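Local coordinates for protein UDP-glucose 4-epimerase (Campylobacter jejuni subsp. jejuni serotype O:2, PDB 7K3P) that interconverts UDP-glucose and UDP-galactose, and probably the corresponding N-acetylhexosamines, by inverting the configuration at C4 of the sugar with a bound NAD cofactor, at residues F228-D233 and E298-R303. The protein carries 2 engineered substitutions. Numbering follows the deposited sequence.
Sequences FIFGDD and ELAPRR
Phe228, Ile229 and Phe230 pair with Glu298, Leu299 and Ala300 as two parallel strands, a small two-stranded sheet at the periphery of this short-chain dehydrogenase/reductase-type epimerase, apart from the seven-stranded Rossmann sheet. Three backbone bonds join them: Ile229 N to Glu298 O, Ala300 N to Ile229 O (2.7 Å), and Gly231 N to Ala300 O. Two waters bridge the segments, one molecule donating to Phe230 O and accepting from Arg303 N, another donating to Ala300 O and, weakly, to Asp232 OD1.

Apolar contacts lie on both faces. Ala300 CB sits 3.6 Å from Phe230 CD1, and on the same face the Phe228 ring reaches Glu298 CB through CE1 (3.7 Å). On the other face Ile229 CD1 meets Leu299 CD1 at 3.9 Å, while Ile229 also touches Val280 and Ile284, so that helix 280-291 covers that face.

Beyond Ala300 the two arginines take over. The Arg303 guanidinium lies over one face of the Phe230 ring, their planes 35° apart, in an off-centre cation-pi contact with CZ 4.2 Å from the ring centroid. Its CG stands opposite the backbone N (chi1 -174°) and the chain then bends at chi3, bringing the group back over the ring; Pro207 O accepts a bond from NH2 and helps fix it there.

Arg302 instead reaches the turn after the other strand with an extended chain, its guanidinium nearly perpendicular to the Asp233 carboxylate. It grips Asp233 side-on: NH2 donates to the backbone O at 2.8 Å, and NE forms a salt bridge to the syn side of OD1, 2.7 Å away and 35° out of the carboxylate plane.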
ATOM      1  N   PHE A 228     -34.093   2.639  11.377  1.00 43.13           N
ATOM      2  CA  PHE A 228     -34.727   1.456  10.814  1.00 41.12           C
ATOM      3  C   PHE A 228     -34.061   0.177  11.311  1.00 40.73           C
ATOM      4  O   PHE A 228     -32.837   0.062  11.301  1.00 35.86           O
ATOM      5  CB  PHE A 228     -34.684   1.505   9.284  1.00 43.90           C
ATOM      6  CG  PHE A 228     -35.719   2.417   8.667  1.00 45.54           C
ATOM      7  CD1 PHE A 228     -37.064   2.064   8.671  1.00 49.69           C
ATOM      8  CD2 PHE A 228     -35.347   3.608   8.065  1.00 45.62           C
ATOM      9  CE1 PHE A 228     -38.025   2.892   8.097  1.00 49.28           C
ATOM     10  CE2 PHE A 228     -36.301   4.441   7.483  1.00 48.16           C
ATOM     11  CZ  PHE A 228     -37.639   4.081   7.499  1.00 47.84           C
ATOM     12  N   ILE A 229     -34.865  -0.785  11.754  1.00 38.72           N
ATOM     13  CA  ILE A 229     -34.341  -2.114  12.031  1.00 35.00           C
ATOM     14  C   ILE A 229     -34.543  -2.973  10.790  1.00 36.77           C
ATOM     15  O   ILE A 229     -35.680  -3.319  10.456  1.00 36.65           O
ATOM     16  CB  ILE A 229     -35.073  -2.796  13.185  1.00 31.83           C
ATOM     17  CG1 ILE A 229     -35.090  -1.909  14.428  1.00 36.80           C
ATOM     18  CG2 ILE A 229     -34.419  -4.134  13.500  1.00 33.99           C
ATOM     19  CD1 ILE A 229     -35.713  -2.600  15.632  1.00 31.44           C
ATOM     20  N   PHE A 230     -33.456  -3.318  10.109  1.00 34.72           N
ATOM     21  CA  PHE A 230     -33.545  -4.159   8.923  1.00 33.56           C
ATOM     22  C   PHE A 230     -33.517  -5.632   9.281  1.00 36.35           C
ATOM     23  O   PHE A 230     -32.441  -6.225   9.400  1.00 37.42           O
ATOM     24  CB  PHE A 230     -32.425  -3.821   7.945  1.00 34.22           C
ATOM     25  CG  PHE A 230     -32.538  -2.444   7.367  1.00 37.10           C
ATOM     26  CD1 PHE A 230     -33.495  -2.161   6.402  1.00 40.35           C
ATOM     27  CD2 PHE A 230     -31.699  -1.429   7.795  1.00 37.97           C
ATOM     28  CE1 PHE A 230     -33.607  -0.880   5.867  1.00 40.77           C
ATOM     29  CE2 PHE A 230     -31.804  -0.155   7.271  1.00 40.02           C
ATOM     30  CZ  PHE A 230     -32.760   0.119   6.301  1.00 39.33           C
ATOM     31  N   GLY A 231     -34.701  -6.218   9.457  1.00 33.45           N
ATOM     32  CA  GLY A 231     -34.816  -7.630   9.789  1.00 32.83           C
ATOM     33  C   GLY A 231     -34.898  -7.871  11.287  1.00 36.83           C
ATOM     34  O   GLY A 231     -34.085  -7.334  12.060  1.00 31.98           O
ATOM     35  N   ASP A 232     -35.881  -8.673  11.698  1.00 30.75           N
ATOM     36  CA  ASP A 232     -36.062  -9.022  13.100  1.00 35.52           C
ATOM     37  C   ASP A 232     -36.281 -10.519  13.253  1.00 36.79           C
ATOM     38  O   ASP A 232     -36.770 -10.979  14.285  1.00 35.47           O
ATOM     39  CB  ASP A 232     -37.221  -8.236  13.732  1.00 36.02           C
ATOM     40  CG  ASP A 232     -38.592  -8.644  13.179  1.00 43.44           C
ATOM     41  OD1 ASP A 232     -38.663  -9.245  12.081  1.00 38.62           O
ATOM     42  OD2 ASP A 232     -39.605  -8.336  13.842  1.00 42.26           O
ATOM     43  N   ASP A 233     -35.886 -11.276  12.231  1.00 37.25           N
ATOM     44  CA  ASP A 233     -36.038 -12.732  12.250  1.00 38.60           C
ATOM     45  C   ASP A 233     -34.725 -13.477  11.986  1.00 38.72           C
ATOM     46  O   ASP A 233     -34.721 -14.581  11.427  1.00 36.08           O
ATOM     47  CB  ASP A 233     -37.102 -13.168  11.237  1.00 41.34           C
ATOM     48  CG  ASP A 233     -36.700 -12.873   9.808  1.00 42.15           C
ATOM     49  OD1 ASP A 233     -35.693 -12.164   9.596  1.00 39.01           O
ATOM     50  OD2 ASP A 233     -37.400 -13.338   8.887  1.00 45.06           O
ATOM     51  N   GLU A 298     -38.572   2.043  13.198  1.00 46.62           N
ATOM     52  CA  GLU A 298     -39.483   1.256  12.373  1.00 44.93           C
ATOM     53  C   GLU A 298     -38.852  -0.055  11.931  1.00 44.62           C
ATOM     54  O   GLU A 298     -37.672  -0.106  11.568  1.00 45.54           O
ATOM     55  CB  GLU A 298     -39.920   2.049  11.135  1.00 51.65           C
ATOM     56  CG  GLU A 298     -41.402   1.925  10.822  1.00 51.64           C
ATOM     57  CD  GLU A 298     -42.250   2.839  11.684  1.00 57.32           C
ATOM     58  OE1 GLU A 298     -42.120   4.076  11.531  1.00 60.30           O
ATOM     59  OE2 GLU A 298     -43.040   2.323  12.510  1.00 54.88           O
ATOM     60  N   LEU A 299     -39.650  -1.115  11.967  1.00 43.46           N
ATOM     61  CA  LEU A 299     -39.232  -2.421  11.491  1.00 37.83           C
ATOM     62  C   LEU A 299     -39.180  -2.413   9.975  1.00 39.19           C
ATOM     63  O   LEU A 299     -40.116  -1.958   9.315  1.00 38.44           O
ATOM     64  CB  LEU A 299     -40.237  -3.472  11.946  1.00 42.18           C
ATOM     65  CG  LEU A 299     -39.736  -4.569  12.878  1.00 47.47           C
ATOM     66  CD1 LEU A 299     -39.064  -3.940  14.085  1.00 46.88           C
ATOM     67  CD2 LEU A 299     -40.885  -5.475  13.315  1.00 46.08           C
ATOM     68  N   ALA A 300     -38.085  -2.915   9.417  1.00 38.78           N
ATOM     69  CA  ALA A 300     -37.976  -3.086   7.974  1.00 35.27           C
ATOM     70  C   ALA A 300     -37.604  -4.523   7.672  1.00 36.05           C
ATOM     71  O   ALA A 300     -37.194  -5.259   8.572  1.00 35.05           O
ATOM     72  CB  ALA A 300     -36.944  -2.139   7.397  1.00 34.08           C
ATOM     73  N   PRO A 301     -37.735  -4.930   6.401  1.00 32.41           N
ATOM     74  CA  PRO A 301     -37.321  -6.278   5.993  1.00 33.98           C
ATOM     75  C   PRO A 301     -35.817  -6.446   6.136  1.00 33.26           C
ATOM     76  O   PRO A 301     -35.090  -5.456   6.262  1.00 36.46           O
ATOM     77  CB  PRO A 301     -37.683  -6.318   4.501  1.00 34.37           C
ATOM     78  CG  PRO A 301     -38.783  -5.280   4.354  1.00 36.20           C
ATOM     79  CD  PRO A 301     -38.368  -4.183   5.300  1.00 37.03           C
ATOM     80  N   ARG A 302     -35.355  -7.689   6.101  1.00 35.71           N
ATOM     81  CA  ARG A 302     -33.935  -7.958   6.020  1.00 35.39           C
ATOM     82  C   ARG A 302     -33.328  -7.224   4.829  1.00 40.75           C
ATOM     83  O   ARG A 302     -33.937  -7.111   3.764  1.00 42.78           O
ATOM     84  CB  ARG A 302     -33.689  -9.448   5.827  1.00 36.01           C
ATOM     85  CG  ARG A 302     -34.017 -10.313   7.018  1.00 36.35           C
ATOM     86  CD  ARG A 302     -33.337 -11.635   6.826  1.00 35.95           C
ATOM     87  NE  ARG A 302     -33.663 -12.575   7.882  1.00 43.34           N
ATOM     88  CZ  ARG A 302     -33.150 -13.792   7.958  1.00 37.33           C
ATOM     89  NH1 ARG A 302     -32.283 -14.193   7.037  1.00 34.03           N
ATOM     90  NH2 ARG A 302     -33.502 -14.598   8.951  1.00 40.01           N
ATOM     91  N   ARG A 303     -32.117  -6.731   5.022  1.00 36.55           N
ATOM     92  CA  ARG A 303     -31.337  -6.143   3.958  1.00 38.61           C
ATOM     93  C   ARG A 303     -30.452  -7.270   3.428  1.00 42.24           C
ATOM     94  O   ARG A 303     -29.609  -7.809   4.159  1.00 37.77           O
ATOM     95  CB  ARG A 303     -30.509  -5.021   4.566  1.00 42.78           C
ATOM     96  CG  ARG A 303     -29.723  -4.172   3.628  1.00 47.94           C
ATOM     97  CD  ARG A 303     -28.655  -3.464   4.441  1.00 52.01           C
ATOM     98  NE  ARG A 303     -28.881  -2.029   4.558  1.00 49.19           N
ATOM     99  CZ  ARG A 303     -28.585  -1.305   5.632  1.00 47.90           C
ATOM    100  NH1 ARG A 303     -28.072  -1.876   6.715  1.00 45.50           N
ATOM    101  NH2 ARG A 303     -28.815   0.002   5.624  1.00 46.96           N
TER
HETATM  102  O   HOH W   1     -30.621  -6.844   7.606  1.00 35.29           O
HETATM  103  O   HOH W   2     -38.803  -6.860   9.671  1.00 39.25           O